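PDB 5TP4: amidase, hydantoinase/carbamoylase family, which probably hydrolyses N-carbamoyl-L-amino acids, as a zinc-dependent member of the peptidase M20 family. Local coordinates for residues E138-A150 against A161-A175. Sequence-based numbering, arbitrary orientation.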
loop_
_atom_site.group_PDB
_atom_site.type_symbol
_atom_site.label_atom_id
_atom_site.label_comp_id
_atom_site.label_asym_id
_atom_site.label_seq_id
_atom_site.Cartn_x
_atom_site.Cartn_y
_atom_site.Cartn_z
ATOM N N GLU B 138 -1.286 -10.057 -26.218
ATOM C CA GLU B 138 -1.670 -9.558 -24.904
ATOM C C GLU B 138 -0.644 -9.810 -23.802
ATOM O O GLU B 138 -0.708 -9.137 -22.771
ATOM C CB GLU B 138 -3.012 -10.164 -24.501
ATOM C CG GLU B 138 -4.174 -9.606 -25.312
ATOM C CD GLU B 138 -4.565 -8.169 -24.932
ATOM O OE1 GLU B 138 -3.934 -7.560 -24.031
ATOM O OE2 GLU B 138 -5.541 -7.651 -25.525
ATOM N N GLY B 139 0.274 -10.761 -23.969
ATOM C CA GLY B 139 1.225 -11.044 -22.907
ATOM C C GLY B 139 0.627 -11.580 -21.616
ATOM O O GLY B 139 1.231 -11.428 -20.548
ATOM N N ALA B 140 -0.551 -12.200 -21.679
ATOM C CA ALA B 140 -1.214 -12.713 -20.482
ATOM C C ALA B 140 -0.854 -14.177 -20.226
ATOM O O ALA B 140 -0.373 -14.530 -19.141
ATOM C CB ALA B 140 -2.738 -12.550 -20.617
ATOM N N ARG B 141 -1.101 -15.047 -21.209
ATOM C CA ARG B 141 -0.778 -16.456 -21.026
ATOM C C ARG B 141 0.718 -16.695 -21.113
ATOM O O ARG B 141 1.276 -17.448 -20.308
ATOM C CB ARG B 141 -1.506 -17.312 -22.057
ATOM C CG ARG B 141 -1.190 -18.793 -21.889
ATOM C CD ARG B 141 -2.009 -19.663 -22.786
ATOM N NE ARG B 141 -1.600 -21.057 -22.614
ATOM C CZ ARG B 141 -1.847 -22.025 -23.491
ATOM N NH1 ARG B 141 -2.513 -21.752 -24.609
ATOM N NH2 ARG B 141 -1.418 -23.257 -23.251
ATOM N N PHE B 142 1.377 -16.064 -22.078
ATOM C CA PHE B 142 2.817 -16.152 -22.262
ATOM C C PHE B 142 3.406 -14.752 -22.222
ATOM O O PHE B 142 2.767 -13.790 -22.642
ATOM C CB PHE B 142 3.175 -16.806 -23.604
ATOM C CG PHE B 142 2.639 -18.220 -23.772
ATOM C CD1 PHE B 142 3.319 -19.306 -23.222
ATOM C CD2 PHE B 142 1.480 -18.461 -24.510
ATOM C CE1 PHE B 142 2.836 -20.617 -23.395
ATOM C CE2 PHE B 142 0.998 -19.748 -24.678
ATOM C CZ PHE B 142 1.676 -20.831 -24.123
ATOM N N ALA B 143 4.653 -14.649 -21.749
ATOM C CA ALA B 143 5.391 -13.406 -21.858
ATOM C C ALA B 143 6.327 -13.461 -23.059
ATOM O O ALA B 143 6.864 -14.525 -23.383
ATOM C CB ALA B 143 6.207 -13.146 -20.587
ATOM N N PRO B 144 6.570 -12.339 -23.747
ATOM C CA PRO B 144 6.063 -10.995 -23.461
ATOM C C PRO B 144 4.779 -10.638 -24.191
ATOM O O PRO B 144 4.266 -11.410 -25.006
ATOM C CB PRO B 144 7.188 -10.099 -23.983
ATOM C CG PRO B 144 7.635 -10.854 -25.240
ATOM C CD PRO B 144 7.536 -12.327 -24.866
ATOM N N ALA B 145 4.288 -9.431 -23.921
ATOM C CA ALA B 145 3.298 -8.847 -24.808
ATOM C C ALA B 145 3.914 -8.678 -26.192
ATOM O O ALA B 145 5.138 -8.582 -26.345
ATOM C CB ALA B 145 2.812 -7.497 -24.273
ATOM N N MET B 146 3.048 -8.656 -27.208
ATOM C CA MET B 146 3.479 -8.461 -28.600
ATOM C C MET B 146 4.506 -9.510 -28.992
ATOM O O MET B 146 5.453 -9.227 -29.731
ATOM C CB MET B 146 4.042 -7.056 -28.842
ATOM C CG MET B 146 2.994 -5.957 -29.044
ATOM S SD MET B 146 2.380 -5.189 -27.528
ATOM C CE MET B 146 3.823 -4.301 -27.009
ATOM N N LEU B 147 4.307 -10.738 -28.496
ATOM C CA LEU B 147 5.263 -11.813 -28.740
ATOM C C LEU B 147 5.369 -12.131 -30.231
ATOM O O LEU B 147 6.471 -12.231 -30.780
ATOM C CB LEU B 147 4.829 -13.049 -27.933
ATOM C CG LEU B 147 5.702 -14.304 -28.013
ATOM C CD1 LEU B 147 5.456 -15.177 -26.757
ATOM C CD2 LEU B 147 5.429 -15.108 -29.294
ATOM N N GLY B 148 4.228 -12.297 -30.900
ATOM C CA GLY B 148 4.252 -12.678 -32.308
ATOM C C GLY B 148 4.881 -11.612 -33.196
ATOM O O GLY B 148 5.677 -11.924 -34.084
ATOM N N SER B 149 4.525 -10.344 -32.984
ATOM C CA SER B 149 5.140 -9.301 -33.800
ATOM C C SER B 149 6.601 -9.084 -33.420
ATOM O O SER B 149 7.421 -8.788 -34.297
ATOM C CB SER B 149 4.345 -7.987 -33.682
ATOM O OG SER B 149 4.184 -7.624 -32.320
ATOM N N ALA B 150 6.965 -9.248 -32.142
ATOM C CA ALA B 150 8.388 -9.201 -31.781
ATOM C C ALA B 150 9.193 -10.284 -32.500
ATOM O O ALA B 150 10.336 -10.043 -32.912
ATOM C CB ALA B 150 8.561 -9.339 -30.262
ATOM N N ALA B 161 10.988 -17.608 -28.033
ATOM C CA ALA B 161 9.531 -17.528 -27.953
ATOM C C ALA B 161 8.898 -18.906 -27.808
ATOM O O ALA B 161 7.982 -19.088 -27.001
ATOM C CB ALA B 161 8.967 -16.815 -29.185
ATOM N N LEU B 162 9.358 -19.882 -28.592
ATOM C CA LEU B 162 8.759 -21.210 -28.539
ATOM C C LEU B 162 8.928 -21.855 -27.174
ATOM O O LEU B 162 8.118 -22.717 -26.796
ATOM C CB LEU B 162 9.371 -22.091 -29.625
ATOM C CG LEU B 162 9.065 -21.565 -31.030
ATOM C CD1 LEU B 162 9.898 -22.339 -32.033
ATOM C CD2 LEU B 162 7.569 -21.683 -31.362
ATOM N N ALA B 163 9.949 -21.446 -26.420
ATOM C CA ALA B 163 10.237 -22.044 -25.122
ATOM C C ALA B 163 9.538 -21.332 -23.965
ATOM O O ALA B 163 9.601 -21.818 -22.829
ATOM C CB ALA B 163 11.755 -22.070 -24.873
ATOM N N ARG B 164 8.897 -20.190 -24.215
ATOM C CA ARG B 164 8.157 -19.503 -23.163
ATOM C C ARG B 164 7.077 -20.421 -22.611
ATOM O O ARG B 164 6.398 -21.134 -23.358
ATOM C CB ARG B 164 7.526 -18.215 -23.710
ATOM C CG ARG B 164 8.545 -17.148 -24.102
ATOM C CD ARG B 164 9.269 -16.562 -22.881
ATOM N NE ARG B 164 10.387 -15.717 -23.319
ATOM C CZ ARG B 164 10.471 -14.408 -23.111
ATOM N NH1 ARG B 164 9.524 -13.776 -22.431
ATOM N NH2 ARG B 164 11.518 -13.733 -23.562
ATOM N N GLN B 165 6.946 -20.431 -21.294
ATOM C CA GLN B 165 6.002 -21.305 -20.626
ATOM C C GLN B 165 4.903 -20.472 -19.992
ATOM O O GLN B 165 5.145 -19.363 -19.513
ATOM C CB GLN B 165 6.693 -22.150 -19.554
ATOM C CG GLN B 165 7.710 -23.116 -20.111
ATOM C CD GLN B 165 8.341 -23.991 -19.035
ATOM O OE1 GLN B 165 7.925 -23.974 -17.880
ATOM N NE2 GLN B 165 9.345 -24.759 -19.416
ATOM N N ASP B 166 3.692 -21.017 -19.984
ATOM C CA ASP B 166 2.611 -20.357 -19.273
ATOM C C ASP B 166 2.650 -20.771 -17.800
ATOM O O ASP B 166 3.545 -21.499 -17.363
ATOM C CB ASP B 166 1.262 -20.650 -19.941
ATOM C CG ASP B 166 0.847 -22.126 -19.871
ATOM O OD1 ASP B 166 1.402 -22.904 -19.071
ATOM O OD2 ASP B 166 -0.067 -22.506 -20.633
ATOM N N ALA B 167 1.652 -20.334 -17.026
ATOM C CA ALA B 167 1.646 -20.635 -15.595
ATOM C C ALA B 167 1.555 -22.131 -15.296
ATOM O O ALA B 167 1.928 -22.562 -14.195
ATOM C CB ALA B 167 0.491 -19.904 -14.919
ATOM N N GLU B 168 1.074 -22.931 -16.241
ATOM C CA GLU B 168 0.957 -24.371 -16.067
ATOM C C GLU B 168 2.182 -25.136 -16.572
ATOM O O GLU B 168 2.190 -26.371 -16.522
ATOM C CB GLU B 168 -0.310 -24.869 -16.769
ATOM C CG GLU B 168 -1.638 -24.485 -16.083
ATOM C CD GLU B 168 -1.966 -22.986 -16.120
ATOM O OE1 GLU B 168 -2.058 -22.362 -15.036
ATOM O OE2 GLU B 168 -2.142 -22.429 -17.226
ATOM N N GLY B 169 3.215 -24.440 -17.048
ATOM C CA GLY B 169 4.420 -25.084 -17.525
ATOM C C GLY B 169 4.398 -25.466 -18.983
ATOM O O GLY B 169 5.397 -26.010 -19.481
ATOM N N ILE B 170 3.306 -25.187 -19.686
ATOM C CA ILE B 170 3.165 -25.528 -21.095
ATOM C C ILE B 170 3.961 -24.543 -21.936
ATOM O O ILE B 170 3.848 -23.328 -21.754
ATOM C CB ILE B 170 1.689 -25.502 -21.499
ATOM C CG1 ILE B 170 0.910 -26.525 -20.674
ATOM C CG2 ILE B 170 1.532 -25.744 -22.990
ATOM C CD1 ILE B 170 -0.565 -26.394 -20.850
ATOM N N THR B 171 4.745 -25.062 -22.876
ATOM C CA THR B 171 5.501 -24.174 -23.737
ATOM C C THR B 171 4.618 -23.616 -24.850
ATOM O O THR B 171 3.616 -24.217 -25.252
ATOM C CB THR B 171 6.695 -24.893 -24.356
ATOM O OG1 THR B 171 6.232 -25.909 -25.262
ATOM C CG2 THR B 171 7.545 -25.524 -23.272
ATOM N N LEU B 172 5.021 -22.456 -25.369
ATOM C CA LEU B 172 4.287 -21.895 -26.497
ATOM C C LEU B 172 4.340 -22.830 -27.702
ATOM O O LEU B 172 3.353 -22.973 -28.430
ATOM C CB LEU B 172 4.829 -20.507 -26.841
ATOM C CG LEU B 172 4.036 -19.780 -27.924
ATOM C CD1 LEU B 172 3.747 -18.328 -27.512
ATOM C CD2 LEU B 172 4.825 -19.814 -29.211
ATOM N N GLY B 173 5.489 -23.462 -27.948
ATOM C CA GLY B 173 5.550 -24.433 -29.036
ATOM C C GLY B 173 4.563 -25.573 -28.848
ATOM O O GLY B 173 3.849 -25.960 -29.780
ATOM N N ALA B 174 4.519 -26.138 -27.640
ATOM C CA ALA B 174 3.518 -27.162 -27.352
ATOM C C ALA B 174 2.110 -26.624 -27.570
ATOM O O ALA B 174 1.237 -27.335 -28.087
ATOM C CB ALA B 174 3.679 -27.667 -25.916
ATOM N N ALA B 175 1.869 -25.359 -27.192
ATOM C CA ALA B 175 0.532 -24.792 -27.353
ATOM C C ALA B 175 0.201 -24.574 -28.825
ATOM O O ALA B 175 -0.961 -24.721 -29.233
ATOM C CB ALA B 175 0.410 -23.483 -26.570
HETATM O O HOH W 1 0.108 -17.927 -17.779
HETATM O O HOH W 2 5.884 -16.814 -20.421
#
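Arg141 grips Asp166 side-on with two nitrogens that converge on a single oxygen. Arg141 NE lies 2.9 Å from Asp166 OD2 and meets its anti lone pair at an N-H...O angle of 154°; Arg141 NH2, 3.0 Å from the same OD2, forms a more bent bond. In both, the acceptor lies essentially in the guanidinium plane. Beside this salt bridge the Phe142 ring is sandwiched: CG of Arg141 lies over one face, and Leu172 covers the other, its CB 4.1 Å from the ring centroid and 13° off the normal. Ile170 O sits at the ring edge, 3.3 Å from Phe142 CE1, while Ala175 CB touches CZ. Farther along, Leu147 CD1 meets Leu172 CD1 tip to tip at 3.7 Å.

The second shell fixes the carboxylate. Asp166 CG stands between its backbone N and carbonyl carbon (chi1 65°), which turns OD1 back over its own type I turn, where the amides of Glu168 and Ile170 reach it from opposite faces; the former completes an Asx turn. Arg141 NH1 is held by Ala42 O, and two waters link the backbones, one joining Arg141 O to Ala167 N, the other Ala143 N to Gln165 O.

With four N-H donors shared between its oxygens, Asp166 is probably ionised, and the paired Arg141 bonds join the loop after Glu137 and Glu138, zinc ligands in this protein though not zinc-bound in this chain, to the turn before helix 172-179.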